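Local coordinates for protein putative tryptophan halogenase (Xanthomonas campestris pv. campestris, PDB 6Y1W) that is a flavin-dependent halogenase, probably binding FAD and halogenating an aromatic substrate as tryptophan halogenases do, at residues 86-98 with 260-273. Sequence-based numbering, arbitrary orientation.
With BUD ((2S,3S)-butane-2,3-diol), chain I; BUD ((2S,3S)-butane-2,3-diol), chain J.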
loop_
_atom_site.group_PDB
_atom_site.type_symbol
_atom_site.label_atom_id
_atom_site.label_comp_id
_atom_site.label_asym_id
_atom_site.label_seq_id
_atom_site.Cartn_x
_atom_site.Cartn_y
_atom_site.Cartn_z
ATOM N N ALA A 86 -31.110 -9.432 1.861
ATOM C CA ALA A 86 -30.142 -8.334 1.894
ATOM C C ALA A 86 -30.616 -7.087 1.160
ATOM O O ALA A 86 -31.405 -7.151 0.218
ATOM C CB ALA A 86 -28.800 -8.770 1.294
ATOM N N THR A 87 -30.100 -5.928 1.593
ATOM C CA THR A 87 -30.303 -4.673 0.878
ATOM C C THR A 87 -28.946 -4.048 0.583
ATOM O O THR A 87 -27.908 -4.516 1.058
ATOM C CB THR A 87 -31.177 -3.672 1.684
ATOM O OG1 THR A 87 -30.479 -3.288 2.878
ATOM C CG2 THR A 87 -32.561 -4.313 2.094
ATOM N N PHE A 88 -28.951 -2.968 -0.182
ATOM C CA PHE A 88 -27.698 -2.296 -0.492
ATOM C C PHE A 88 -27.356 -1.227 0.540
ATOM O O PHE A 88 -28.237 -0.610 1.157
ATOM C CB PHE A 88 -27.752 -1.670 -1.897
ATOM C CG PHE A 88 -27.804 -2.692 -2.991
ATOM C CD1 PHE A 88 -26.624 -3.341 -3.414
ATOM C CD2 PHE A 88 -29.004 -3.052 -3.579
ATOM C CE1 PHE A 88 -26.654 -4.323 -4.398
ATOM C CE2 PHE A 88 -29.030 -4.049 -4.577
ATOM C CZ PHE A 88 -27.863 -4.674 -4.977
ATOM N N LYS A 89 -26.044 -0.999 0.698
ATOM C CA LYS A 89 -25.527 -0.008 1.633
ATOM C C LYS A 89 -24.523 0.860 0.913
ATOM O O LYS A 89 -23.607 0.327 0.287
ATOM C CB LYS A 89 -24.829 -0.713 2.816
ATOM C CG LYS A 89 -24.143 0.268 3.776
ATOM C CD LYS A 89 -23.349 -0.497 4.820
ATOM C CE LYS A 89 -22.488 0.498 5.652
ATOM N NZ LYS A 89 -21.380 -0.270 6.383
ATOM N N VAL A 90 -24.678 2.192 1.012
ATOM C CA VAL A 90 -23.695 3.113 0.437
ATOM C C VAL A 90 -22.995 3.963 1.486
ATOM O O VAL A 90 -22.130 4.773 1.125
ATOM C CB VAL A 90 -24.315 4.015 -0.648
ATOM C CG1 VAL A 90 -24.812 3.175 -1.816
ATOM C CG2 VAL A 90 -25.466 4.853 -0.052
ATOM N N GLY A 91 -23.328 3.815 2.769
ATOM C CA GLY A 91 -22.675 4.643 3.771
ATOM C C GLY A 91 -23.322 4.456 5.131
ATOM O O GLY A 91 -24.235 3.639 5.307
ATOM N N ILE A 92 -22.832 5.255 6.094
ATOM C CA ILE A 92 -23.306 5.262 7.480
ATOM C C ILE A 92 -23.676 6.700 7.827
ATOM O O ILE A 92 -22.855 7.617 7.642
ATOM C CB ILE A 92 -22.231 4.779 8.472
ATOM C CG1 ILE A 92 -21.799 3.341 8.111
ATOM C CG2 ILE A 92 -22.740 4.789 9.903
ATOM C CD1 ILE A 92 -20.681 2.771 9.000
ATOM N N ALA A 93 -24.882 6.902 8.367
ATOM C CA ALA A 93 -25.276 8.230 8.830
ATOM C C ALA A 93 -24.911 8.355 10.300
ATOM O O ALA A 93 -25.442 7.613 11.150
ATOM C CB ALA A 93 -26.772 8.463 8.604
ATOM N N PHE A 94 -23.973 9.271 10.596
ATOM C CA PHE A 94 -23.500 9.483 11.961
ATOM C C PHE A 94 -24.254 10.652 12.559
ATOM O O PHE A 94 -24.033 11.800 12.168
ATOM C CB PHE A 94 -21.994 9.747 11.974
ATOM C CG PHE A 94 -21.188 8.481 11.848
ATOM C CD1 PHE A 94 -20.971 7.692 12.987
ATOM C CD2 PHE A 94 -20.755 8.015 10.611
ATOM C CE1 PHE A 94 -20.272 6.454 12.892
ATOM C CE2 PHE A 94 -20.029 6.793 10.514
ATOM C CZ PHE A 94 -19.816 6.011 11.653
ATOM N N GLU A 95 -25.156 10.354 13.479
ATOM C CA GLU A 95 -25.992 11.367 14.126
ATOM C C GLU A 95 -25.531 11.608 15.560
ATOM O O GLU A 95 -25.330 10.655 16.326
ATOM C CB GLU A 95 -27.453 10.930 14.091
ATOM C CG GLU A 95 -28.015 10.836 12.693
ATOM C CD GLU A 95 -29.463 10.391 12.646
ATOM O OE1 GLU A 95 -29.986 9.928 13.678
ATOM O OE2 GLU A 95 -30.083 10.532 11.566
ATOM N N HIS A 96 -25.353 12.904 15.914
ATOM C CA HIS A 96 -25.076 13.357 17.281
ATOM C C HIS A 96 -23.642 13.045 17.728
ATOM O O HIS A 96 -23.369 13.016 18.938
ATOM C CB HIS A 96 -26.062 12.776 18.328
ATOM C CG HIS A 96 -27.512 13.124 18.103
ATOM N ND1 HIS A 96 -28.004 14.420 18.134
ATOM C CD2 HIS A 96 -28.588 12.315 17.942
ATOM C CE1 HIS A 96 -29.314 14.389 17.941
ATOM N NE2 HIS A 96 -29.694 13.125 17.835
ATOM N N TRP A 97 -22.714 12.789 16.792
ATOM C CA TRP A 97 -21.334 12.488 17.166
ATOM C C TRP A 97 -20.510 13.767 17.314
ATOM O O TRP A 97 -19.841 13.967 18.343
ATOM C CB TRP A 97 -20.684 11.537 16.124
ATOM C CG TRP A 97 -21.234 10.139 16.227
ATOM C CD1 TRP A 97 -22.375 9.650 15.643
ATOM C CD2 TRP A 97 -20.668 9.046 16.968
ATOM N NE1 TRP A 97 -22.572 8.344 16.010
ATOM C CE2 TRP A 97 -21.543 7.941 16.814
ATOM C CE3 TRP A 97 -19.517 8.895 17.751
ATOM C CZ2 TRP A 97 -21.313 6.713 17.415
ATOM C CZ3 TRP A 97 -19.298 7.678 18.368
ATOM C CH2 TRP A 97 -20.189 6.594 18.190
ATOM N N ARG A 98 -20.525 14.614 16.280
ATOM C CA ARG A 98 -19.802 15.876 16.358
ATOM C C ARG A 98 -20.316 16.705 17.532
ATOM O O ARG A 98 -19.538 17.206 18.346
ATOM C CB ARG A 98 -19.944 16.653 15.052
ATOM C CG ARG A 98 -19.023 17.882 15.054
ATOM C CD ARG A 98 -19.636 19.118 14.508
ATOM N NE ARG A 98 -18.712 20.236 14.695
ATOM C CZ ARG A 98 -18.271 20.990 13.697
ATOM N NH1 ARG A 98 -18.658 20.721 12.460
ATOM N NH2 ARG A 98 -17.420 21.986 13.935
ATOM N N PRO A 260 -36.820 0.649 2.432
ATOM C CA PRO A 260 -35.497 0.530 3.063
ATOM C C PRO A 260 -34.564 1.644 2.601
ATOM O O PRO A 260 -34.365 1.852 1.403
ATOM C CB PRO A 260 -35.002 -0.845 2.593
ATOM C CG PRO A 260 -35.743 -1.056 1.255
ATOM C CD PRO A 260 -37.110 -0.452 1.504
ATOM N N VAL A 261 -33.958 2.341 3.575
ATOM C CA VAL A 261 -32.924 3.324 3.237
ATOM C C VAL A 261 -31.662 2.624 2.736
ATOM O O VAL A 261 -31.555 1.387 2.765
ATOM C CB VAL A 261 -32.604 4.231 4.436
ATOM C CG1 VAL A 261 -33.862 5.066 4.876
ATOM C CG2 VAL A 261 -32.011 3.431 5.642
ATOM N N THR A 262 -30.718 3.412 2.208
ATOM C CA THR A 262 -29.479 2.884 1.642
ATOM C C THR A 262 -28.284 3.071 2.574
ATOM O O THR A 262 -27.146 2.845 2.150
ATOM C CB THR A 262 -29.152 3.542 0.300
ATOM O OG1 THR A 262 -29.223 4.959 0.445
ATOM C CG2 THR A 262 -30.156 3.066 -0.843
ATOM N N PHE A 263 -28.524 3.386 3.840
ATOM C CA PHE A 263 -27.437 3.609 4.780
ATOM C C PHE A 263 -27.727 2.872 6.080
ATOM O O PHE A 263 -28.870 2.554 6.409
ATOM C CB PHE A 263 -27.229 5.115 5.029
ATOM C CG PHE A 263 -28.452 5.803 5.566
ATOM C CD1 PHE A 263 -28.723 5.777 6.920
ATOM C CD2 PHE A 263 -29.363 6.421 4.707
ATOM C CE1 PHE A 263 -29.857 6.371 7.424
ATOM C CE2 PHE A 263 -30.524 7.010 5.199
ATOM C CZ PHE A 263 -30.775 6.991 6.544
ATOM N N THR A 264 -26.651 2.586 6.810
ATOM C CA THR A 264 -26.726 2.163 8.204
ATOM C C THR A 264 -26.763 3.422 9.043
ATOM O O THR A 264 -26.070 4.386 8.721
ATOM C CB THR A 264 -25.484 1.328 8.539
ATOM O OG1 THR A 264 -25.527 0.093 7.811
ATOM C CG2 THR A 264 -25.384 1.087 10.053
ATOM N N ARG A 265 -27.589 3.436 10.090
ATOM C CA ARG A 265 -27.629 4.599 10.973
ATOM C C ARG A 265 -26.846 4.306 12.240
ATOM O O ARG A 265 -27.003 3.237 12.833
ATOM C CB ARG A 265 -29.073 4.990 11.299
ATOM C CG ARG A 265 -29.191 6.380 11.945
ATOM C CD ARG A 265 -30.666 6.755 12.069
ATOM N NE ARG A 265 -31.278 6.088 13.212
ATOM C CZ ARG A 265 -32.588 6.003 13.413
ATOM N NH1 ARG A 265 -33.420 6.549 12.519
ATOM N NH2 ARG A 265 -33.050 5.394 14.508
ATOM N N ALA A 266 -25.990 5.263 12.642
ATOM C CA ALA A 266 -25.206 5.187 13.879
ATOM C C ALA A 266 -25.531 6.428 14.695
ATOM O O ALA A 266 -24.963 7.499 14.443
ATOM C CB ALA A 266 -23.710 5.133 13.577
ATOM N N ARG A 267 -26.444 6.293 15.668
ATOM C CA ARG A 267 -26.981 7.461 16.361
ATOM C C ARG A 267 -26.401 7.500 17.769
ATOM O O ARG A 267 -26.786 6.684 18.617
ATOM C CB ARG A 267 -28.500 7.402 16.412
ATOM C CG ARG A 267 -29.099 8.616 17.199
ATOM C CD ARG A 267 -30.636 8.504 17.235
ATOM N NE ARG A 267 -31.149 8.880 15.917
ATOM C CZ ARG A 267 -32.435 8.820 15.588
ATOM N NH1 ARG A 267 -33.325 8.370 16.480
ATOM N NH2 ARG A 267 -32.822 9.215 14.383
ATOM N N ALA A 268 -25.533 8.484 18.029
ATOM C CA ALA A 268 -24.924 8.595 19.352
ATOM C C ALA A 268 -25.940 9.084 20.381
ATOM O O ALA A 268 -26.853 9.840 20.062
ATOM C CB ALA A 268 -23.742 9.555 19.310
ATOM N N ASP A 269 -25.765 8.624 21.623
ATOM C CA ASP A 269 -26.617 9.037 22.733
ATOM C C ASP A 269 -25.702 9.515 23.868
ATOM O O ASP A 269 -24.627 10.054 23.595
ATOM C CB ASP A 269 -27.533 7.884 23.172
ATOM C CG ASP A 269 -28.769 8.385 23.911
ATOM O OD1 ASP A 269 -29.677 8.942 23.244
ATOM O OD2 ASP A 269 -28.789 8.254 25.161
ATOM N N ARG A 270 -26.107 9.336 25.123
ATOM C CA ARG A 270 -25.348 9.913 26.246
ATOM C C ARG A 270 -24.103 9.115 26.589
ATOM O O ARG A 270 -23.104 9.698 27.036
ATOM C CB ARG A 270 -26.225 9.975 27.509
ATOM C CG ARG A 270 -27.414 10.905 27.398
ATOM C CD ARG A 270 -28.297 10.705 28.665
ATOM N NE ARG A 270 -27.507 10.868 29.894
ATOM C CZ ARG A 270 -27.142 12.051 30.408
ATOM N NH1 ARG A 270 -27.489 13.196 29.823
ATOM N NH2 ARG A 270 -26.420 12.064 31.520
ATOM N N ALA A 271 -24.150 7.783 26.439
ATOM C CA ALA A 271 -23.063 6.906 26.882
ATOM C C ALA A 271 -22.950 5.699 25.946
ATOM O O ALA A 271 -22.569 4.585 26.350
ATOM C CB ALA A 271 -23.261 6.448 28.332
ATOM N N GLY A 272 -23.203 5.946 24.666
ATOM C CA GLY A 272 -23.145 4.882 23.675
ATOM C C GLY A 272 -23.814 5.355 22.403
ATOM O O GLY A 272 -23.971 6.554 22.186
ATOM N N TRP A 273 -24.211 4.387 21.575
ATOM C CA TRP A 273 -24.794 4.735 20.296
ATOM C C TRP A 273 -25.684 3.595 19.828
ATOM O O TRP A 273 -25.581 2.470 20.315
ATOM C CB TRP A 273 -23.701 5.051 19.264
ATOM C CG TRP A 273 -22.846 3.869 18.882
ATOM C CD1 TRP A 273 -21.752 3.426 19.540
ATOM C CD2 TRP A 273 -23.014 3.014 17.746
ATOM N NE1 TRP A 273 -21.233 2.296 18.921
ATOM C CE2 TRP A 273 -21.989 2.042 17.803
ATOM C CE3 TRP A 273 -23.936 2.965 16.692
ATOM C CZ2 TRP A 273 -21.861 1.032 16.839
ATOM C CZ3 TRP A 273 -23.809 1.975 15.740
ATOM C CH2 TRP A 273 -22.781 1.020 15.812
HETATM C C1 BUD I . -28.341 4.516 28.884
HETATM O O1 BUD I . -28.083 6.835 28.543
HETATM C C2 BUD I . -27.468 5.607 28.297
HETATM O O2 BUD I . -26.902 6.521 26.164
HETATM C C3 BUD I . -27.379 5.374 26.785
HETATM C C4 BUD I . -26.386 4.251 26.499
HETATM C C1 BUD J . -30.633 13.693 22.832
HETATM O O1 BUD J . -29.801 12.402 24.738
HETATM C C2 BUD J . -29.685 12.611 23.352
HETATM O O2 BUD J . -27.439 12.180 23.850
HETATM C C3 BUD J . -28.248 13.051 23.122
HETATM C C4 BUD J . -27.868 12.917 21.648
HETATM O O HOH W 1 -32.660 10.313 11.366
#
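Glu95 and Arg267 meet across a parallel strand pair, 91-95 beside 263-268, in the mixed sheet of this flavin-dependent halogenase. Backbone bonding begins just before the strands, with Val90 N on Thr262 O, and runs to Ala268 N on Glu95 O. On the face of Ala93 and Glu95, Glu95 OE1 takes Arg267 NE at 2.7 Å and Arg267 NH2 at 3.0 Å, a side-on salt bridge through one oxygen. The carboxylate and guanidinium planes are only 10° apart. Arg267 runs extended to CD and bends there (chi3 -76°), which turns its guanidinium edge to Glu95; one face lies against the guanidinium of Arg265, and a water that donates to Glu95 OE2 weakly accepts from Arg267 NH2. The same carboxylate probably tempers the charge of both arginines.

The other face carries Ile92, Phe94 and Ala266, whose CB sits 3.7 Å from Phe94 CE1; Phe94 and Ile92 also touch Glu347, a predicted tryptophan-binding residue. Lys89, the predicted active-site lysine, stretches fully extended past the Thr264 hydroxyl, itself bonded to His164, to bond Ser348 and Thr62. Where the chain turns at Trp97, the indole is clasped between Phe94 CD1 on one face and Ala268 CB on the other, with Trp97 CZ2 3.4 Å from Trp273 CB. Trp97 NE1 bonds Ala266 O at 3.0 Å from above the carbonyl plane, while Glu95 N reaches that oxygen from the opposite face.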